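PDB 3MGD: predicted acetyltransferase from Clostridium acetobutylicum, which probably transfers an acyl group from acetyl-CoA to an acceptor that is not identified here, as a member of the GNAT acetyltransferase family. Local coordinates for residues V16-R21 and N89-P94; L51-A56 and I63-I68. All blocks are in the same frame, centred on the assembly; numbering follows the deposited sequence. Where two conformers were deposited one is given.

Contact 1. Residues V16-R21 and N89-P94; sequences VSIRKR and NMYTEP. With ACO (acetyl coenzyme *a), chain C.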
ATOM      1  N   VAL A  16      12.551 -16.883  -0.112  1.00 17.50           N
ATOM      2  CA  VAL A  16      12.163 -16.904  -1.507  1.00 14.99           C
ATOM      3  C   VAL A  16      11.406 -18.186  -1.844  1.00 16.75           C
ATOM      4  O   VAL A  16      10.338 -18.138  -2.462  1.00 15.89           O
ATOM      5  CB  VAL A  16      13.385 -16.736  -2.443  1.00 18.69           C
ATOM      6  CG1 VAL A  16      12.997 -17.044  -3.885  1.00 21.15           C
ATOM      7  CG2 VAL A  16      13.962 -15.319  -2.315  1.00 19.87           C
ATOM      8  N   SER A  17      11.958 -19.335  -1.452  1.00 20.51           N
ATOM      9  CA  SER A  17      11.303 -20.622  -1.724  1.00 21.10           C
ATOM     10  C   SER A  17       9.952 -20.735  -1.036  1.00 15.53           C
ATOM     11  O   SER A  17       8.978 -21.213  -1.627  1.00 17.80           O
ATOM     12  CB  SER A  17      12.190 -21.792  -1.278  1.00 26.02           C
ATOM     13  OG  SER A  17      13.331 -21.889  -2.103  1.00 30.24           O
ATOM     14  N   ILE A  18       9.896 -20.316   0.220  1.00 17.50           N
ATOM     15  CA  ILE A  18       8.650 -20.415   0.975  1.00 17.16           C
ATOM     16  C   ILE A  18       7.590 -19.494   0.391  1.00 21.26           C
ATOM     17  O   ILE A  18       6.417 -19.867   0.337  1.00 17.23           O
ATOM     18  CB  ILE A  18       8.847 -20.086   2.448  1.00 23.62           C
ATOM     19  CG1 ILE A  18       9.877 -21.040   3.059  1.00 29.83           C
ATOM     20  CG2 ILE A  18       7.507 -20.159   3.187  1.00 25.13           C
ATOM     21  CD1 ILE A  18      10.321 -20.646   4.457  1.00 29.20           C
ATOM     22  N   ARG A  19       7.986 -18.298  -0.057  1.00 17.39           N
ATOM     23  CA  ARG A  19       7.001 -17.417  -0.697  1.00 15.31           C
ATOM     24  C   ARG A  19       6.413 -18.052  -1.955  1.00 18.99           C
ATOM     25  O   ARG A  19       5.212 -17.994  -2.173  1.00 17.71           O
ATOM     26  CB  ARG A  19       7.547 -16.009  -0.995  1.00 17.83           C
ATOM     27  CG  ARG A  19       6.514 -15.114  -1.718  1.00 16.78           C
ATOM     28  CD  ARG A  19       6.768 -13.591  -1.595  1.00 17.85           C
ATOM     29  NE  ARG A  19       5.823 -12.878  -2.457  1.00 14.11           N
ATOM     30  CZ  ARG A  19       4.548 -12.640  -2.146  1.00 14.81           C
ATOM     31  NH1 ARG A  19       4.041 -13.044  -0.982  1.00 15.84           N
ATOM     32  NH2 ARG A  19       3.764 -12.025  -3.020  1.00 16.60           N
ATOM     33  N   LYS A  20       7.245 -18.642  -2.807  1.00 16.94           N
ATOM     34  CA  LYS A  20       6.702 -19.323  -3.985  1.00 17.16           C
ATOM     35  C   LYS A  20       5.752 -20.453  -3.586  1.00 17.30           C
ATOM     36  O   LYS A  20       4.676 -20.619  -4.170  1.00 20.56           O
ATOM     37  CB  LYS A  20       7.824 -19.863  -4.883  1.00 17.25           C
ATOM     38  CG  LYS A  20       8.675 -18.792  -5.556  1.00 23.88           C
ATOM     39  CD  LYS A  20       9.641 -19.373  -6.596  1.00 28.26           C
ATOM     40  CE  LYS A  20      10.699 -20.235  -5.966  1.00 27.97           C
ATOM     41  NZ  LYS A  20      11.788 -20.624  -6.944  1.00 20.93           N
ATOM     42  N   ARG A  21       6.163 -21.221  -2.587  0.50 19.41           N
ATOM     43  CA  ARG A  21       5.372 -22.338  -2.101  0.50 19.63           C
ATOM     44  C   ARG A  21       4.006 -21.858  -1.614  0.50 20.91           C
ATOM     45  O   ARG A  21       2.980 -22.476  -1.891  0.50 18.82           O
ATOM     46  CB  ARG A  21       6.127 -23.009  -0.968  0.50 20.44           C
ATOM     47  CG  ARG A  21       5.621 -24.374  -0.601  0.50 21.40           C
ATOM     48  CD  ARG A  21       6.701 -25.083   0.166  0.50 24.43           C
ATOM     49  NE  ARG A  21       6.157 -25.804   1.302  0.50 29.16           N
ATOM     50  CZ  ARG A  21       6.788 -25.930   2.461  0.50 22.93           C
ATOM     51  NH1 ARG A  21       7.985 -25.377   2.644  0.50 22.03           N
ATOM     52  NH2 ARG A  21       6.206 -26.593   3.436  0.50  8.89           N
ATOM     53  N   ASN A  89       3.403 -12.585   3.296  1.00 13.22           N
ATOM     54  CA  ASN A  89       4.280 -13.729   3.424  1.00 15.76           C
ATOM     55  C   ASN A  89       3.902 -14.626   4.586  1.00 16.31           C
ATOM     56  O   ASN A  89       4.771 -15.150   5.269  1.00 16.71           O
ATOM     57  CB  ASN A  89       5.743 -13.292   3.563  1.00 14.97           C
ATOM     58  CG  ASN A  89       6.263 -12.604   2.322  1.00 17.22           C
ATOM     59  OD1 ASN A  89       5.587 -12.560   1.300  1.00 21.92           O
ATOM     60  ND2 ASN A  89       7.462 -12.035   2.416  1.00 16.41           N
HETATM   61  N   MSE A  90       2.609 -14.789   4.834  1.00 15.20           N
HETATM   62  CA  MSE A  90       2.206 -15.705   5.880  1.00 17.80           C
HETATM   63  C   MSE A  90       1.957 -17.105   5.326  1.00 17.40           C
HETATM   64  O   MSE A  90       1.215 -17.307   4.368  1.00 17.16           O
HETATM   65  CB  MSE A  90       1.002 -15.176   6.647  1.00 17.73           C
HETATM   66  CG  MSE A  90       1.355 -13.871   7.394  1.00 18.03           C
HETATM   67 SE   MSE A  90      -0.045 -13.393   8.619  1.00 34.28          SE
HETATM   68  CE  MSE A  90       0.102 -14.895   9.861  1.00 23.31           C
ATOM     69  N   TYR A  91       2.595 -18.072   5.958  1.00 16.72           N
ATOM     70  CA  TYR A  91       2.489 -19.455   5.516  1.00 15.80           C
ATOM     71  C   TYR A  91       2.709 -20.331   6.732  1.00 17.69           C
ATOM     72  O   TYR A  91       3.604 -20.077   7.537  1.00 20.67           O
ATOM     73  CB  TYR A  91       3.521 -19.765   4.422  1.00 18.18           C
ATOM     74  CG  TYR A  91       3.397 -21.194   3.917  1.00 19.76           C
ATOM     75  CD1 TYR A  91       2.463 -21.527   2.948  1.00 18.82           C
ATOM     76  CD2 TYR A  91       4.189 -22.201   4.435  1.00 21.95           C
ATOM     77  CE1 TYR A  91       2.330 -22.853   2.491  1.00 21.05           C
ATOM     78  CE2 TYR A  91       4.063 -23.517   3.996  1.00 19.61           C
ATOM     79  CZ  TYR A  91       3.139 -23.838   3.027  1.00 24.19           C
ATOM     80  OH  TYR A  91       3.034 -25.162   2.605  1.00 27.31           O
ATOM     81  N   THR A  92       1.838 -21.315   6.904  1.00 18.49           N
ATOM     82  CA  THR A  92       2.056 -22.347   7.898  1.00 17.15           C
ATOM     83  C   THR A  92       2.032 -23.711   7.183  1.00 22.70           C
ATOM     84  O   THR A  92       1.146 -23.968   6.361  1.00 21.73           O
ATOM     85  CB  THR A  92       0.959 -22.351   8.990  1.00 17.49           C
ATOM     86  OG1 THR A  92       0.987 -21.121   9.721  1.00 20.52           O
ATOM     87  CG2 THR A  92       1.191 -23.539   9.964  1.00 20.23           C
ATOM     88  N   GLU A  93       3.006 -24.566   7.495  1.00 20.51           N
ATOM     89  CA  GLU A  93       3.060 -25.931   6.971  1.00 24.65           C
ATOM     90  C   GLU A  93       1.699 -26.585   7.171  1.00 23.80           C
ATOM     91  O   GLU A  93       1.134 -26.497   8.262  1.00 25.55           O
ATOM     92  CB  GLU A  93       4.141 -26.723   7.724  1.00 32.18           C
ATOM     93  CG  GLU A  93       4.333 -28.151   7.244  1.00 39.99           C
ATOM     94  CD  GLU A  93       4.919 -28.222   5.843  1.00 37.63           C
ATOM     95  OE1 GLU A  93       5.935 -27.541   5.587  1.00 30.05           O
ATOM     96  OE2 GLU A  93       4.367 -28.961   5.005  1.00 36.90           O
ATOM     97  N   PRO A  94       1.145 -27.219   6.116  1.00 23.34           N
ATOM     98  CA  PRO A  94      -0.216 -27.762   6.215  1.00 25.08           C
ATOM     99  C   PRO A  94      -0.484 -28.674   7.418  1.00 21.66           C
ATOM    100  O   PRO A  94      -1.514 -28.505   8.063  1.00 22.41           O
ATOM    101  CB  PRO A  94      -0.391 -28.504   4.890  1.00 26.48           C
ATOM    102  CG  PRO A  94       0.435 -27.682   3.934  1.00 27.71           C
ATOM    103  CD  PRO A  94       1.650 -27.265   4.734  1.00 23.16           C
TER
HETATM  104  N1A ACO C 200      -8.811 -22.518  19.678  1.00 52.99           N
HETATM  105  C2A ACO C 200      -9.741 -22.904  18.709  1.00 52.46           C
HETATM  106  N3A ACO C 200      -9.418 -22.811  17.334  1.00 46.69           N
HETATM  107  C4A ACO C 200      -8.112 -22.308  16.940  1.00 43.40           C
HETATM  108  C5A ACO C 200      -7.157 -21.914  17.931  1.00 46.17           C
HETATM  109  C6A ACO C 200      -7.478 -22.004  19.280  1.00 46.44           C
HETATM  110  N6A ACO C 200      -6.508 -21.604  20.279  1.00 41.70           N
HETATM  111  N7A ACO C 200      -5.965 -21.466  17.264  1.00 44.63           N
HETATM  112  C8A ACO C 200      -6.178 -21.584  15.898  1.00 37.09           C
HETATM  113  N9A ACO C 200      -7.525 -22.087  15.684  1.00 33.93           N
HETATM  114  C1B ACO C 200      -8.056 -22.450  14.381  1.00 32.88           C
HETATM  115  C2B ACO C 200      -8.789 -21.170  13.946  1.00 41.54           C
HETATM  116  O2B ACO C 200      -9.818 -20.619  14.702  1.00 43.47           O
HETATM  117  C3B ACO C 200      -8.991 -21.418  12.468  1.00 45.79           C
HETATM  118  O3B ACO C 200     -10.129 -22.137  12.050  1.00 47.88           O
HETATM  119  P3B ACO C 200     -11.494 -21.434  11.621  1.00 73.19           P
HETATM  120  O7A ACO C 200     -12.636 -22.499  11.757  1.00 49.13           O
HETATM  121  O8A ACO C 200     -11.399 -20.956  10.156  1.00 69.14           O
HETATM  122  O9A ACO C 200     -11.786 -20.250  12.518  1.00 73.23           O
HETATM  123  C4B ACO C 200      -7.595 -22.029  12.096  1.00 22.40           C
HETATM  124  O4B ACO C 200      -7.272 -22.879  13.257  1.00 29.07           O
HETATM  125  C5B ACO C 200      -6.452 -21.228  11.505  1.00 23.96           C
HETATM  126  O5B ACO C 200      -5.857 -20.384  12.459  1.00 24.05           O
HETATM  127  P1A ACO C 200      -4.304 -20.456  12.745  1.00 22.49           P
HETATM  128  O1A ACO C 200      -3.881 -21.812  13.331  1.00 24.05           O
HETATM  129  O2A ACO C 200      -3.952 -19.282  13.653  1.00 22.11           O
HETATM  130  O3A ACO C 200      -3.631 -20.235  11.336  1.00 24.10           O
HETATM  131  P2A ACO C 200      -2.644 -21.270  10.633  1.00 21.90           P
HETATM  132  O4A ACO C 200      -3.351 -22.610  10.237  1.00 23.29           O
HETATM  133  O5A ACO C 200      -1.399 -21.473  11.453  1.00 18.78           O
HETATM  134  O6A ACO C 200      -2.131 -20.551   9.329  1.00 23.56           O
HETATM  135  CBP ACO C 200      -2.508 -19.680   7.093  1.00 19.69           C
HETATM  136  CCP ACO C 200      -3.043 -19.884   8.503  1.00 18.72           C
HETATM  137  CDP ACO C 200      -3.424 -18.754   6.309  1.00 15.32           C
HETATM  138  CEP ACO C 200      -1.132 -19.113   7.212  1.00 20.30           C
HETATM  139  CAP ACO C 200      -2.469 -21.072   6.379  1.00 27.02           C
HETATM  140  OAP ACO C 200      -3.735 -21.622   6.228  1.00 25.36           O
HETATM  141  C9P ACO C 200      -1.649 -21.115   5.113  1.00 22.45           C
HETATM  142  O9P ACO C 200      -0.418 -21.169   5.120  1.00 18.40           O
HETATM  143  N8P ACO C 200      -2.388 -21.108   3.868  1.00 20.05           N
HETATM  144  C7P ACO C 200      -1.686 -21.075   2.586  1.00 16.18           C
HETATM  145  C6P ACO C 200      -0.945 -19.804   2.389  1.00 18.88           C
HETATM  146  C5P ACO C 200      -1.820 -18.607   2.692  1.00 20.10           C
HETATM  147  O5P ACO C 200      -2.974 -18.551   2.264  1.00 24.11           O
HETATM  148  N4P ACO C 200      -1.276 -17.589   3.524  1.00 17.61           N
HETATM  149  C3P ACO C 200      -1.919 -16.307   3.674  1.00 16.76           C
HETATM  150  C2P ACO C 200      -1.730 -15.322   2.549  1.00 20.40           C
HETATM  151  S1P ACO C 200      -2.413 -13.713   2.864  1.00 19.98           S
HETATM  152  C   ACO C 200      -1.363 -12.758   3.763  1.00 22.52           C
HETATM  153  O   ACO C 200      -0.273 -13.201   4.093  1.00 20.04           O
HETATM  154  CH3 ACO C 200      -1.822 -11.446   4.266  1.00 18.17           C
HETATM  155  O   HOH W   1       1.523 -12.687   0.408  1.00 23.80           O

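Contact 2. Residues L51-A56 and I63-I68; sequences LVEWIA and IATAAI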
ATOM      1  N   LEU A  51      11.197  -4.358   5.963  1.00 18.28           N
ATOM      2  CA  LEU A  51      10.499  -5.635   6.049  1.00 15.52           C
ATOM      3  C   LEU A  51      11.024  -6.392   7.269  1.00 17.64           C
ATOM      4  O   LEU A  51      12.230  -6.434   7.491  1.00 17.63           O
ATOM      5  CB  LEU A  51      10.767  -6.474   4.794  1.00 14.00           C
ATOM      6  CG  LEU A  51      10.002  -7.803   4.750  1.00 16.67           C
ATOM      7  CD1 LEU A  51       8.507  -7.545   4.438  1.00 16.08           C
ATOM      8  CD2 LEU A  51      10.626  -8.786   3.742  1.00 17.51           C
ATOM      9  N   VAL A  52      10.122  -6.966   8.059  1.00 17.58           N
ATOM     10  CA  VAL A  52      10.499  -7.890   9.129  1.00 15.94           C
ATOM     11  C   VAL A  52       9.753  -9.203   8.909  1.00 19.00           C
ATOM     12  O   VAL A  52       8.531  -9.223   8.847  1.00 16.88           O
ATOM     13  CB  VAL A  52      10.139  -7.340  10.532  1.00 21.48           C
ATOM     14  CG1 VAL A  52      10.387  -8.394  11.615  1.00 18.18           C
ATOM     15  CG2 VAL A  52      10.934  -6.054  10.835  1.00 22.32           C
ATOM     16  N   GLU A  53      10.488 -10.299   8.777  1.00 19.87           N
ATOM     17  CA  GLU A  53       9.846 -11.585   8.524  1.00 19.54           C
ATOM     18  C   GLU A  53      10.205 -12.545   9.637  1.00 20.21           C
ATOM     19  O   GLU A  53      11.369 -12.897   9.817  1.00 20.18           O
ATOM     20  CB  GLU A  53      10.216 -12.145   7.143  1.00 19.78           C
ATOM     21  CG  GLU A  53       9.666 -13.569   6.872  1.00 15.58           C
ATOM     22  CD  GLU A  53       9.274 -13.808   5.413  1.00 21.53           C
ATOM     23  OE1 GLU A  53       9.079 -14.990   5.042  1.00 19.70           O
ATOM     24  OE2 GLU A  53       9.167 -12.832   4.632  1.00 19.45           O
ATOM     25  N   TRP A  54       9.195 -12.930  10.411  1.00 17.19           N
ATOM     26  CA  TRP A  54       9.384 -13.861  11.503  1.00 17.14           C
ATOM     27  C   TRP A  54       9.285 -15.283  10.960  1.00 21.12           C
ATOM     28  O   TRP A  54       8.518 -15.559  10.027  1.00 19.75           O
ATOM     29  CB  TRP A  54       8.328 -13.642  12.586  1.00 16.67           C
ATOM     30  CG  TRP A  54       8.680 -12.568  13.571  1.00 21.16           C
ATOM     31  CD1 TRP A  54       8.368 -11.236  13.497  1.00 19.57           C
ATOM     32  CD2 TRP A  54       9.413 -12.745  14.787  1.00 17.81           C
ATOM     33  NE1 TRP A  54       8.865 -10.573  14.605  1.00 22.62           N
ATOM     34  CE2 TRP A  54       9.505 -11.486  15.412  1.00 18.75           C
ATOM     35  CE3 TRP A  54       9.989 -13.856  15.417  1.00 18.21           C
ATOM     36  CZ2 TRP A  54      10.172 -11.302  16.622  1.00 24.92           C
ATOM     37  CZ3 TRP A  54      10.646 -13.675  16.618  1.00 20.31           C
ATOM     38  CH2 TRP A  54      10.735 -12.408  17.210  1.00 24.57           C
ATOM     39  N   ILE A  55      10.076 -16.181  11.532  1.00 19.75           N
ATOM     40  CA  ILE A  55       9.986 -17.588  11.156  1.00 18.65           C
ATOM     41  C   ILE A  55       9.836 -18.481  12.385  1.00 21.94           C
ATOM     42  O   ILE A  55      10.353 -18.179  13.455  1.00 20.90           O
ATOM     43  CB  ILE A  55      11.209 -18.054  10.312  1.00 36.57           C
ATOM     44  CG1 ILE A  55      12.448 -18.209  11.179  1.00 43.00           C
ATOM     45  CG2 ILE A  55      11.498 -17.096   9.167  1.00 36.02           C
ATOM     46  CD1 ILE A  55      13.658 -18.644  10.390  1.00 46.14           C
ATOM     47  N   ALA A  56       9.098 -19.567  12.222  1.00 21.33           N
ATOM     48  CA  ALA A  56       8.957 -20.572  13.267  1.00 24.48           C
ATOM     49  C   ALA A  56       9.687 -21.785  12.741  1.00 23.52           C
ATOM     50  O   ALA A  56       9.437 -22.213  11.609  1.00 23.80           O
ATOM     51  CB  ALA A  56       7.500 -20.897  13.501  1.00 23.53           C
ATOM     52  N   ILE A  63       8.726 -24.098   9.747  1.00 21.80           N
ATOM     53  CA  ILE A  63       7.342 -24.519   9.873  1.00 20.90           C
ATOM     54  C   ILE A  63       6.370 -23.425   9.430  1.00 19.21           C
ATOM     55  O   ILE A  63       5.326 -23.710   8.834  1.00 23.24           O
ATOM     56  CB  ILE A  63       7.029 -24.859  11.340  1.00 30.55           C
ATOM     57  CG1 ILE A  63       7.896 -26.024  11.809  1.00 35.76           C
ATOM     58  CG2 ILE A  63       5.556 -25.181  11.520  1.00 30.87           C
ATOM     59  CD1 ILE A  63       7.640 -27.305  11.042  1.00 41.25           C
ATOM     60  N   ALA A  64       6.693 -22.171   9.750  1.00 20.33           N
ATOM     61  CA  ALA A  64       5.817 -21.059   9.384  1.00 19.10           C
ATOM     62  C   ALA A  64       6.615 -19.776   9.152  1.00 19.63           C
ATOM     63  O   ALA A  64       7.725 -19.613   9.657  1.00 20.04           O
ATOM     64  CB  ALA A  64       4.748 -20.842  10.447  1.00 17.51           C
ATOM     65  N   THR A  65       6.052 -18.883   8.354  1.00 17.77           N
ATOM     66  CA  THR A  65       6.610 -17.551   8.197  1.00 15.67           C
ATOM     67  C   THR A  65       5.479 -16.537   8.344  1.00 17.09           C
ATOM     68  O   THR A  65       4.304 -16.889   8.244  1.00 19.24           O
ATOM     69  CB  THR A  65       7.216 -17.349   6.799  1.00 18.42           C
ATOM     70  OG1 THR A  65       6.194 -17.495   5.803  1.00 18.30           O
ATOM     71  CG2 THR A  65       8.334 -18.359   6.533  1.00 19.50           C
ATOM     72  N   ALA A  66       5.848 -15.275   8.566  1.00 16.24           N
ATOM     73  CA  ALA A  66       4.882 -14.173   8.626  1.00 18.49           C
ATOM     74  C   ALA A  66       5.682 -12.887   8.551  1.00 18.30           C
ATOM     75  O   ALA A  66       6.661 -12.733   9.279  1.00 17.85           O
ATOM     76  CB  ALA A  66       4.110 -14.222   9.926  1.00 16.64           C
ATOM     77  N   ALA A  67       5.300 -11.970   7.671  1.00 15.90           N
ATOM     78  CA  ALA A  67       6.083 -10.725   7.550  1.00 14.14           C
ATOM     79  C   ALA A  67       5.234  -9.472   7.664  1.00 14.60           C
ATOM     80  O   ALA A  67       4.014  -9.500   7.468  1.00 14.61           O
ATOM     81  CB  ALA A  67       6.881 -10.692   6.248  1.00 18.28           C
ATOM     82  N   ILE A  68       5.899  -8.365   7.974  1.00 16.02           N
ATOM     83  CA  ILE A  68       5.238  -7.073   7.955  1.00 16.44           C
ATOM     84  C   ILE A  68       6.181  -6.131   7.234  1.00 16.95           C
ATOM     85  O   ILE A  68       7.388  -6.131   7.507  1.00 14.15           O
ATOM     86  CB  ILE A  68       4.869  -6.574   9.382  1.00 19.32           C
ATOM     87  CG1 ILE A  68       4.058  -5.276   9.320  1.00 19.34           C
ATOM     88  CG2 ILE A  68       6.120  -6.445  10.283  1.00 17.22           C
ATOM     89  CD1 ILE A  68       3.305  -4.966  10.599  1.00 17.45           C
TER

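Contact 1. Residues V16-R21 and N89-P94
Helix residues Ile18, Arg19 and Arg21 lie across Asn89, Tyr91 and Glu93, with the segment axes at 78° and 8.7 Å apart at their closest. The gamma-methyl branch of Ile18 rests against the tyrosine, CG2 to CD2 of Tyr91 at 4.1 Å. CB of Tyr91 points toward the helix, and with CG anti to the backbone N (chi1 -178°) the ring carries on outward to its hydroxyl beside Arg21. Farther out, in the conformer given, CE2 of Tyr91 sits over one face of the Arg21 guanidinium, the two planes 68° apart. The hydroxyl of Tyr91 makes a weak hydrogen bond to Asp25 on the same helix. Arg21 continues past the ring to Glu93, forming a salt bridge at the edge of its guanidinium; since NH2 to OE1 is implausibly short and a second conformer exists, the details of both contacts are doubtful. At the other end, the extended chain of Arg19 brings NH1 to 2.8 Å from OD1 of Asn89, a weak, bent hydrogen bond. A water accepts from the same NH1, lying in the guanidinium plane. NH2 of Arg19 bonds to the Pro75 carbonyl oxygen of the second subunit, and ND2 of Asn89 turns to Glu53, so both groups are held from two directions. Away from the helix, the strand backbone grips acetyl-CoA. The carbonyl O of Met90 accepts from N4P of the cofactor at 2.6 Å, and N of Thr92 gives a nearly straight bond to its O9P at 2.9 Å. N of Met90 gives a weak hydrogen bond to the acetyl oxygen O at 3.4 Å. A pantetheine arm bonded alongside a strand is the hallmark of the GNAT cofactor site, with helix 12-25 packed behind it.

Contact 2. Residues L51-A56 and I63-I68
Glu53 and Ala67 face each other at the tightest point of this antiparallel pair, a non-hydrogen-bonded site where their CA atoms come within 4.0 Å. With CG anti to the backbone N (chi1 175°) and a bend at chi2, Glu53 lies over the neighbouring strand: OE2 comes to 3.5 Å from CB of Ala67, while OE1 lies equally near CB of Thr65. The polar partner of Glu53 is Asn89, one strand farther on, whose carbonyl O also takes the hydroxyl of Thr65. Helix 35-47 packs against this face through Phe42.

The other face is apolar, with alanines at 56, 64 and 66: CB of Ala56 meets CB of Ala64 at 4.1 Å, and CB of Val52 is as far from CG2 of Ile68. Helix 101-115 packs on Ala64, Ala66 and Ile68. Contact is looser at Trp54, which is partly exposed; its indole leads away from the partner strand, touching it through CB, and NE1 bonds to Glu112. Ile63, also partly exposed, turns its end away where a classic beta bulge sets Ile63 and Ala64 both against Ala56, whose carbonyl O accepts from Ile63 N at 2.7 Å and weakly from Ala64 N.

Seven backbone hydrogen bonds set the hairpin's register. Strand 83-92 satisfies the buried polar ends of Glu53 and Thr65, and these, with Trp54 on helix 101-115, fix its place in the sheet.

Overall arrangement
The two contacts lie about 9 Å apart, centre to centre, and meet in one mixed sheet, where strands 61-72 and 83-92 are neighbours. Along the chain, contact 2 is nested inside contact 1: helix 12-25 comes first, then hairpin 51-58 and 61-72, then strand 83-92. Residues 63-68 join them directly, with the backbone of Ile63 paired with Glu93 and CB of Ala64 packed on the carbonyl O of Tyr91; Ile18 of the helix also packs on Thr65. Contact 2 thus supplies strand 61-72 directly beside the cofactor-binding strand, with 51-58 next beyond it. Together they form the central part of a GNAT fold, with helices on both faces and acetyl-CoA beside strand 83-92.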